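Local coordinates for protein Bm4233, isoform b (Brugia malayi, PDB 6ANY) that probably binds sterols and related lipids as a secreted venom allergen-like protein of the CAP superfamily, and is a vaccine candidate for lymphatic filariasis, at residues G78-V92 and D155-A169. Residues are numbered along the deposited sequence; the frame is centred on the assembly and turned at random.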
loop_
_atom_site.group_PDB
_atom_site.type_symbol
_atom_site.label_atom_id
_atom_site.label_comp_id
_atom_site.label_asym_id
_atom_site.label_seq_id
_atom_site.Cartn_x
_atom_site.Cartn_y
_atom_site.Cartn_z
ATOM N N GLY A 78 3.731 14.930 4.140
ATOM C CA GLY A 78 2.376 14.609 3.667
ATOM C C GLY A 78 2.266 13.286 2.933
ATOM O O GLY A 78 1.256 13.016 2.316
ATOM N N ILE A 79 3.300 12.454 2.987
ATOM C CA ILE A 79 3.411 11.280 2.131
ATOM C C ILE A 79 3.863 10.088 2.945
ATOM O O ILE A 79 4.880 10.160 3.618
ATOM C CB ILE A 79 4.353 11.574 0.915
ATOM C CG1 ILE A 79 3.629 12.463 -0.110
ATOM C CG2 ILE A 79 4.854 10.326 0.221
ATOM C CD1 ILE A 79 4.462 13.668 -0.542
ATOM N N GLY A 80 3.145 8.954 2.799
ATOM C CA GLY A 80 3.566 7.693 3.378
ATOM C C GLY A 80 4.627 7.002 2.551
ATOM O O GLY A 80 4.673 7.208 1.346
ATOM N N GLU A 81 5.447 6.137 3.178
ATOM C CA GLU A 81 6.472 5.401 2.413
ATOM C C GLU A 81 6.665 3.992 2.884
ATOM O O GLU A 81 6.797 3.779 4.039
ATOM C CB GLU A 81 7.814 6.159 2.435
ATOM C CG GLU A 81 8.963 5.462 1.678
ATOM C CD GLU A 81 10.222 6.273 1.746
ATOM O OE1 GLU A 81 10.926 6.179 2.789
ATOM O OE2 GLU A 81 10.493 7.060 0.812
ATOM N N ASN A 82 6.668 3.011 1.964
ATOM C CA ASN A 82 6.922 1.610 2.244
ATOM C C ASN A 82 8.139 1.210 1.379
ATOM O O ASN A 82 8.255 1.628 0.232
ATOM C CB ASN A 82 5.720 0.759 1.889
ATOM C CG ASN A 82 4.634 0.688 3.003
ATOM O OD1 ASN A 82 4.914 0.995 4.165
ATOM N ND2 ASN A 82 3.457 0.103 2.667
ATOM N N VAL A 83 9.035 0.400 1.948
ATOM C CA VAL A 83 10.310 -0.000 1.364
ATOM C C VAL A 83 10.417 -1.503 1.368
ATOM O O VAL A 83 10.138 -2.138 2.348
ATOM C CB VAL A 83 11.497 0.546 2.197
ATOM C CG1 VAL A 83 12.773 0.113 1.574
ATOM C CG2 VAL A 83 11.425 2.101 2.343
ATOM N N TYR A 84 10.773 -2.074 0.218
ATOM C CA TYR A 84 10.939 -3.523 0.069
ATOM C C TYR A 84 12.224 -3.814 -0.698
ATOM O O TYR A 84 12.565 -3.104 -1.608
ATOM C CB TYR A 84 9.734 -4.136 -0.657
ATOM C CG TYR A 84 9.941 -5.536 -1.236
ATOM C CD1 TYR A 84 9.669 -6.648 -0.504
ATOM C CD2 TYR A 84 10.409 -5.716 -2.538
ATOM C CE1 TYR A 84 9.863 -7.942 -1.017
ATOM C CE2 TYR A 84 10.622 -6.985 -3.072
ATOM C CZ TYR A 84 10.312 -8.087 -2.348
ATOM O OH TYR A 84 10.543 -9.347 -2.885
ATOM N N ALA A 85 12.935 -4.865 -0.309
ATOM C CA ALA A 85 14.111 -5.350 -1.042
ATOM C C ALA A 85 14.160 -6.877 -1.151
ATOM O O ALA A 85 13.604 -7.610 -0.335
ATOM C CB ALA A 85 15.397 -4.866 -0.438
ATOM N N TYR A 86 14.785 -7.320 -2.210
ATOM C CA TYR A 86 15.084 -8.693 -2.384
ATOM C C TYR A 86 16.514 -8.795 -2.760
ATOM O O TYR A 86 16.936 -8.157 -3.734
ATOM C CB TYR A 86 14.272 -9.303 -3.538
ATOM C CG TYR A 86 14.346 -10.781 -3.567
ATOM C CD1 TYR A 86 13.493 -11.565 -2.767
ATOM C CD2 TYR A 86 15.269 -11.420 -4.356
ATOM C CE1 TYR A 86 13.542 -12.951 -2.805
ATOM C CE2 TYR A 86 15.347 -12.830 -4.397
ATOM C CZ TYR A 86 14.487 -13.584 -3.611
ATOM O OH TYR A 86 14.528 -14.965 -3.659
ATOM N N TRP A 87 17.250 -9.627 -2.023
ATOM C CA TRP A 87 18.675 -9.762 -2.204
ATOM C C TRP A 87 19.003 -11.104 -2.751
ATOM O O TRP A 87 18.735 -12.100 -2.096
ATOM C CB TRP A 87 19.430 -9.563 -0.892
ATOM C CG TRP A 87 19.331 -8.255 -0.334
ATOM C CD1 TRP A 87 20.163 -7.215 -0.554
ATOM C CD2 TRP A 87 18.403 -7.827 0.657
ATOM N NE1 TRP A 87 19.784 -6.111 0.210
ATOM C CE2 TRP A 87 18.704 -6.483 0.966
ATOM C CE3 TRP A 87 17.317 -8.430 1.286
ATOM C CZ2 TRP A 87 17.982 -5.763 1.882
ATOM C CZ3 TRP A 87 16.591 -7.681 2.200
ATOM C CH2 TRP A 87 16.934 -6.366 2.470
ATOM N N SER A 88 19.569 -11.132 -3.964
ATOM C CA SER A 88 19.927 -12.385 -4.617
ATOM C C SER A 88 21.463 -12.517 -4.789
ATOM O O SER A 88 22.209 -11.562 -4.569
ATOM C CB SER A 88 19.178 -12.471 -5.944
ATOM O OG SER A 88 19.445 -13.684 -6.651
ATOM N N SER A 89 21.916 -13.734 -5.085
ATOM C CA SER A 89 23.295 -14.015 -5.522
ATOM C C SER A 89 23.406 -14.108 -7.057
ATOM O O SER A 89 24.479 -14.247 -7.562
ATOM C CB SER A 89 23.804 -15.335 -4.862
ATOM O OG SER A 89 22.981 -16.435 -5.241
ATOM N N GLU A 90 22.301 -13.931 -7.772
ATOM C CA GLU A 90 22.219 -13.836 -9.224
ATOM C C GLU A 90 21.411 -12.567 -9.632
ATOM O O GLU A 90 20.837 -11.858 -8.801
ATOM C CB GLU A 90 21.419 -15.040 -9.751
ATOM C CG GLU A 90 22.046 -16.397 -9.502
ATOM C CD GLU A 90 21.095 -17.538 -9.843
ATOM O OE1 GLU A 90 20.080 -17.293 -10.583
ATOM O OE2 GLU A 90 21.385 -18.674 -9.362
ATOM N N SER A 91 21.321 -12.340 -10.922
ATOM C CA SER A 91 20.601 -11.224 -11.487
ATOM C C SER A 91 19.147 -11.256 -11.073
ATOM O O SER A 91 18.515 -12.302 -11.108
ATOM C CB SER A 91 20.637 -11.251 -13.025
ATOM O OG SER A 91 19.763 -10.241 -13.523
ATOM N N VAL A 92 18.624 -10.098 -10.712
ATOM C CA VAL A 92 17.192 -9.944 -10.377
ATOM C C VAL A 92 16.301 -9.461 -11.523
ATOM O O VAL A 92 15.147 -9.089 -11.288
ATOM C CB VAL A 92 17.024 -9.053 -9.123
ATOM C CG1 VAL A 92 17.796 -9.706 -7.971
ATOM C CG2 VAL A 92 17.498 -7.630 -9.322
ATOM N N ASP A 155 23.635 -3.387 -6.389
ATOM C CA ASP A 155 24.620 -4.459 -6.169
ATOM C C ASP A 155 24.957 -5.272 -7.391
ATOM O O ASP A 155 24.751 -6.495 -7.435
ATOM C CB ASP A 155 24.083 -5.422 -5.083
ATOM C CG ASP A 155 24.017 -4.762 -3.732
ATOM O OD1 ASP A 155 24.867 -3.916 -3.486
ATOM O OD2 ASP A 155 23.100 -5.032 -2.930
ATOM N N GLY A 156 25.397 -4.597 -8.412
ATOM C CA GLY A 156 25.690 -5.243 -9.660
ATOM C C GLY A 156 24.544 -5.970 -10.335
ATOM O O GLY A 156 24.794 -7.005 -10.977
ATOM N N GLY A 157 23.299 -5.472 -10.171
ATOM C CA GLY A 157 22.110 -6.168 -10.659
ATOM C C GLY A 157 21.607 -7.335 -9.820
ATOM O O GLY A 157 20.810 -8.144 -10.298
ATOM N N ARG A 158 22.053 -7.441 -8.574
ATOM C CA ARG A 158 21.746 -8.617 -7.758
ATOM C C ARG A 158 20.794 -8.307 -6.619
ATOM O O ARG A 158 20.413 -9.215 -5.870
ATOM C CB ARG A 158 23.028 -9.265 -7.227
ATOM C CG ARG A 158 23.780 -10.022 -8.293
ATOM C CD ARG A 158 25.188 -10.337 -7.823
ATOM N NE ARG A 158 25.835 -11.358 -8.679
ATOM C CZ ARG A 158 26.678 -11.126 -9.700
ATOM N NH1 ARG A 158 27.037 -9.894 -10.104
ATOM N NH2 ARG A 158 27.195 -12.170 -10.335
ATOM N N THR A 159 20.415 -7.050 -6.512
ATOM C CA THR A 159 19.499 -6.585 -5.520
ATOM C C THR A 159 18.363 -5.765 -6.136
ATOM O O THR A 159 18.578 -4.895 -6.964
ATOM C CB THR A 159 20.266 -5.792 -4.435
ATOM O OG1 THR A 159 21.081 -6.730 -3.724
ATOM C CG2 THR A 159 19.330 -5.117 -3.445
ATOM N N LEU A 160 17.147 -6.093 -5.727
ATOM C CA LEU A 160 15.964 -5.422 -6.176
ATOM C C LEU A 160 15.452 -4.605 -5.056
ATOM O O LEU A 160 15.345 -5.117 -3.948
ATOM C CB LEU A 160 14.915 -6.407 -6.603
ATOM C CG LEU A 160 13.421 -6.121 -6.432
ATOM C CD1 LEU A 160 12.998 -4.962 -7.327
ATOM C CD2 LEU A 160 12.626 -7.354 -6.860
ATOM N N ILE A 161 15.098 -3.345 -5.364
ATOM C CA ILE A 161 14.495 -2.447 -4.379
ATOM C C ILE A 161 13.190 -1.913 -4.927
ATOM O O ILE A 161 13.152 -1.370 -6.008
ATOM C CB ILE A 161 15.443 -1.223 -4.061
ATOM C CG1 ILE A 161 16.803 -1.655 -3.472
ATOM C CG2 ILE A 161 14.768 -0.166 -3.195
ATOM C CD1 ILE A 161 16.907 -1.625 -1.983
ATOM N N ALA A 162 12.145 -1.961 -4.138
ATOM C CA ALA A 162 10.900 -1.354 -4.538
ATOM C C ALA A 162 10.456 -0.332 -3.474
ATOM O O ALA A 162 10.438 -0.630 -2.302
ATOM C CB ALA A 162 9.852 -2.412 -4.728
ATOM N N ILE A 163 10.086 0.853 -3.910
ATOM C CA ILE A 163 9.656 1.923 -3.020
ATOM C C ILE A 163 8.252 2.385 -3.441
ATOM O O ILE A 163 8.004 2.675 -4.581
ATOM C CB ILE A 163 10.602 3.150 -3.087
ATOM C CG1 ILE A 163 12.094 2.737 -2.945
ATOM C CG2 ILE A 163 10.168 4.191 -2.079
ATOM C CD1 ILE A 163 12.512 2.167 -1.645
ATOM N N CYS A 164 7.336 2.429 -2.496
ATOM C CA CYS A 164 5.988 2.927 -2.763
ATOM C C CYS A 164 5.727 4.103 -1.849
ATOM O O CYS A 164 6.038 4.035 -0.639
ATOM C CB CYS A 164 4.942 1.832 -2.621
ATOM S SG CYS A 164 4.824 0.627 -3.944
ATOM N N HIS A 165 5.177 5.157 -2.442
ATOM C CA HIS A 165 4.674 6.363 -1.761
ATOM C C HIS A 165 3.159 6.479 -1.791
ATOM O O HIS A 165 2.511 6.185 -2.798
ATOM C CB HIS A 165 5.272 7.605 -2.385
ATOM C CG HIS A 165 6.702 7.817 -2.009
ATOM N ND1 HIS A 165 7.470 8.829 -2.534
ATOM C CD2 HIS A 165 7.491 7.165 -1.129
ATOM C CE1 HIS A 165 8.664 8.804 -1.986
ATOM N NE2 HIS A 165 8.696 7.817 -1.113
ATOM N N TYR A 166 2.599 6.928 -0.675
ATOM C CA TYR A 166 1.135 6.949 -0.480
ATOM C C TYR A 166 0.694 8.303 -0.039
ATOM O O TYR A 166 1.360 8.928 0.780
ATOM C CB TYR A 166 0.713 5.944 0.582
ATOM C CG TYR A 166 1.272 4.526 0.388
ATOM C CD1 TYR A 166 2.590 4.239 0.649
ATOM C CD2 TYR A 166 0.459 3.500 -0.066
ATOM C CE1 TYR A 166 3.090 2.955 0.467
ATOM C CE2 TYR A 166 0.938 2.258 -0.269
ATOM C CZ TYR A 166 2.249 1.971 0.003
ATOM O OH TYR A 166 2.616 0.662 -0.206
ATOM N N SER A 167 -0.441 8.766 -0.552
ATOM C CA SER A 167 -0.983 10.064 -0.159
ATOM C C SER A 167 -2.508 10.052 -0.157
ATOM O O SER A 167 -3.132 9.557 -1.096
ATOM C CB SER A 167 -0.466 11.164 -1.090
ATOM O OG SER A 167 -1.048 12.415 -0.772
ATOM N N PRO A 168 -3.107 10.596 0.899
ATOM C CA PRO A 168 -2.357 11.180 2.009
ATOM C C PRO A 168 -1.717 10.090 2.853
ATOM O O PRO A 168 -2.123 8.929 2.796
ATOM C CB PRO A 168 -3.437 11.903 2.814
ATOM C CG PRO A 168 -4.682 11.136 2.534
ATOM C CD PRO A 168 -4.563 10.672 1.110
ATOM N N ALA A 169 -0.719 10.480 3.630
ATOM C CA ALA A 169 0.005 9.570 4.467
ATOM C C ALA A 169 -0.878 8.968 5.512
ATOM O O ALA A 169 -1.695 9.611 6.038
ATOM C CB ALA A 169 1.214 10.217 5.077
HETATM O O HOH W 1 22.294 -8.944 -3.475
#
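E81 OE2 takes a hydrogen bond from H165 NE2 at 2.7 Å and another from S71 OG, while OE1 is hydrogen-bonded to H70 ND1. OE2 meets the imidazole through its anti lone pair, with carboxylate and ring planes only 21° apart. CG of E81 stands anti to the backbone N (chi1 179°), which lays the extended chain alongside the ring edge, CG being 3.6 Å from H165 CD2. At the far side of the imidazole, ND1 is hydrogen-bonded to S58 OG, which probably holds the ring orientation; I79 CG2 lies over one ring face, 4.2 Å from its centroid. N82 and Y166 project from the other face of the sheet. There N82 ND2 donates to Y166 OH at 3.0 Å; this OH lies tilted from the N82 amide plane, and amide and tyrosine ring are 70° apart. ND2 is also hydrogen-bonded to H134 O. Alternating backbone pairs from G80–Y166 to Y86–L160 define a regular antiparallel ladder. V83 CG1 packs on I163 CD1 at 3.8 Å, and the Y84 ring turns an edge to A162 CB. Beyond the ladder, V92 N donates to G157 O at 3.0 Å. Helices 53-63 and 99-108 touch side chains of opposite faces, as expected of the alpha-beta-alpha sandwich of CAP proteins; E81, H70 and H134 probably belong to its central-cavity tetrad, with H165 a hydrogen-bonded neighbour.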